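PDB 1ZUD: adenylyltransferase thiF from Escherichia coli, which adenylates the C-terminal glycine carboxylate of the sulfur carrier protein ThiS with ATP, a step in making the thiazole of thiamine. Local coordinates for residues A48-T54 and L94-Q99. Numbering follows the deposited sequence.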
loop_
_atom_site.group_PDB
_atom_site.type_symbol
_atom_site.label_atom_id
_atom_site.label_comp_id
_atom_site.label_asym_id
_atom_site.label_seq_id
_atom_site.Cartn_x
_atom_site.Cartn_y
_atom_site.Cartn_z
ATOM N N ALA C 48 12.864 -8.012 6.648
ATOM C CA ALA C 48 14.269 -7.965 7.110
ATOM C C ALA C 48 14.496 -6.722 7.995
ATOM O O ALA C 48 15.150 -6.794 9.059
ATOM C CB ALA C 48 15.222 -7.906 5.925
ATOM N N GLY C 49 13.977 -5.580 7.550
ATOM C CA GLY C 49 14.179 -4.372 8.321
ATOM C C GLY C 49 13.507 -4.479 9.665
ATOM O O GLY C 49 14.012 -3.909 10.638
ATOM N N ALA C 50 12.381 -5.196 9.727
ATOM C CA ALA C 50 11.617 -5.376 10.967
ATOM C C ALA C 50 12.249 -6.313 12.020
ATOM O O ALA C 50 11.780 -6.383 13.180
ATOM C CB ALA C 50 10.181 -5.931 10.628
ATOM N N GLY C 51 13.246 -7.087 11.613
ATOM C CA GLY C 51 13.859 -8.008 12.539
ATOM C C GLY C 51 13.223 -9.394 12.640
ATOM O O GLY C 51 13.325 -10.043 13.690
ATOM N N VAL C 52 12.535 -9.845 11.592
ATOM C CA VAL C 52 12.023 -11.214 11.630
ATOM C C VAL C 52 13.328 -12.020 11.662
ATOM O O VAL C 52 14.185 -11.870 10.787
ATOM C CB VAL C 52 11.190 -11.533 10.360
ATOM C CG1 VAL C 52 11.080 -13.011 10.169
ATOM C CG2 VAL C 52 9.811 -10.913 10.504
ATOM N N GLY C 53 13.472 -12.853 12.684
ATOM C CA GLY C 53 14.680 -13.657 12.907
ATOM C C GLY C 53 15.215 -14.559 11.815
ATOM O O GLY C 53 16.466 -14.698 11.629
ATOM N N THR C 54 14.290 -15.223 11.126
ATOM C CA THR C 54 14.669 -16.086 10.002
ATOM C C THR C 54 13.742 -15.863 8.809
ATOM O O THR C 54 12.517 -15.931 8.927
ATOM C CB THR C 54 14.615 -17.586 10.364
ATOM O OG1 THR C 54 15.402 -17.815 11.529
ATOM C CG2 THR C 54 15.189 -18.444 9.217
ATOM N N LEU C 94 21.406 -5.099 4.242
ATOM C CA LEU C 94 20.473 -4.275 4.994
ATOM C C LEU C 94 20.530 -4.665 6.479
ATOM O O LEU C 94 20.615 -3.823 7.387
ATOM C CB LEU C 94 19.056 -4.507 4.443
ATOM C CG LEU C 94 17.934 -3.821 5.225
ATOM C CD1 LEU C 94 18.029 -2.285 5.103
ATOM C CD2 LEU C 94 16.598 -4.349 4.690
ATOM N N ASN C 95 20.497 -5.974 6.714
ATOM C CA ASN C 95 20.480 -6.497 8.062
ATOM C C ASN C 95 21.269 -7.825 8.173
ATOM O O ASN C 95 20.730 -8.919 7.999
ATOM C CB ASN C 95 19.017 -6.679 8.533
ATOM C CG ASN C 95 18.915 -6.985 10.041
ATOM O OD1 ASN C 95 19.917 -7.264 10.682
ATOM N ND2 ASN C 95 17.689 -6.946 10.601
ATOM N N PRO C 96 22.562 -7.727 8.529
ATOM C CA PRO C 96 23.452 -8.882 8.683
ATOM C C PRO C 96 23.249 -9.647 9.971
ATOM O O PRO C 96 23.949 -10.598 10.225
ATOM C CB PRO C 96 24.856 -8.256 8.635
ATOM C CG PRO C 96 24.650 -6.901 9.291
ATOM C CD PRO C 96 23.271 -6.447 8.759
ATOM N N ASP C 97 22.284 -9.240 10.781
ATOM C CA ASP C 97 22.060 -9.882 12.072
ATOM C C ASP C 97 20.923 -10.893 12.120
ATOM O O ASP C 97 20.620 -11.470 13.155
ATOM C CB ASP C 97 21.850 -8.794 13.146
ATOM C CG ASP C 97 23.109 -7.918 13.324
ATOM O OD1 ASP C 97 24.204 -8.468 13.132
ATOM O OD2 ASP C 97 23.017 -6.723 13.649
ATOM N N ILE C 98 20.281 -11.136 11.004
ATOM C CA ILE C 98 19.224 -12.147 11.050
ATOM C C ILE C 98 19.633 -13.308 10.142
ATOM O O ILE C 98 20.595 -13.171 9.373
ATOM C CB ILE C 98 17.851 -11.545 10.640
ATOM C CG1 ILE C 98 17.969 -10.786 9.308
ATOM C CG2 ILE C 98 17.330 -10.657 11.787
ATOM C CD1 ILE C 98 16.630 -10.296 8.780
ATOM N N GLN C 99 18.936 -14.446 10.257
ATOM C CA GLN C 99 19.202 -15.628 9.440
ATOM C C GLN C 99 18.522 -15.547 8.061
ATOM O O GLN C 99 17.276 -15.512 7.962
ATOM C CB GLN C 99 18.729 -16.880 10.201
ATOM C CG GLN C 99 18.830 -18.189 9.429
ATOM C CD GLN C 99 20.224 -18.465 8.872
ATOM O OE1 GLN C 99 21.230 -18.334 9.579
ATOM N NE2 GLN C 99 20.289 -18.866 7.600
#
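Asn95, just past helix 83-94, reaches across to the carbonyl of Ala48 at the end of helix 40-50, joining two helix-to-strand turns of the Rossmann-like ThiF fold; strands 54-58 and 99-103, which follow these turns, run parallel. The bond from Asn95 ND2 to Ala48 O measures 3.0 Å and is nearly straight at the hydrogen (163°). The oxygen lies almost in the plane of the Asn95 amide, whereas the donor is tilted from the Ala48 carbonyl plane. Gly51 N, whose bond back to Ala48 O is part of the Schellman motif ending helix 40-50, comes from the opposite face, and Asn95 ND2 adds a second donor from outside the motif. Both ends of the Asn95 amide are engaged: OD1 accepts from Asp97 N at 3.1 Å, an Asx turn, and ND2 also bonds Tyr9 OH, which together fix the rotation of the group. CG anti to the backbone N (chi1 -169°) carries the amide to the helix end. A leucine here would probably leave Ala48 O with Gly51 N but without its cross-segment donor, and Asp97 N without its acceptor.

Beside this polar bridge, Leu94 CD2 packs on Ala48 CB at 4.0 Å. Ile98 was modelled in two conformers; in one of them CD1 lies over the backbone at Ala48 CA and CG2 sits against Val52 O, contacts that are therefore less certain. At the strand starts, Gln99 N donates to Gly53 O at 2.8 Å. Thr54 and Gln99 then lie side by side on one face of the sheet; the Gln99 chain bends at chi2, and its NE2 bonds Thr101 OG1. Their aliphatic parts meet where Thr54 CG2 touches Gln99 CG at 3.7 Å.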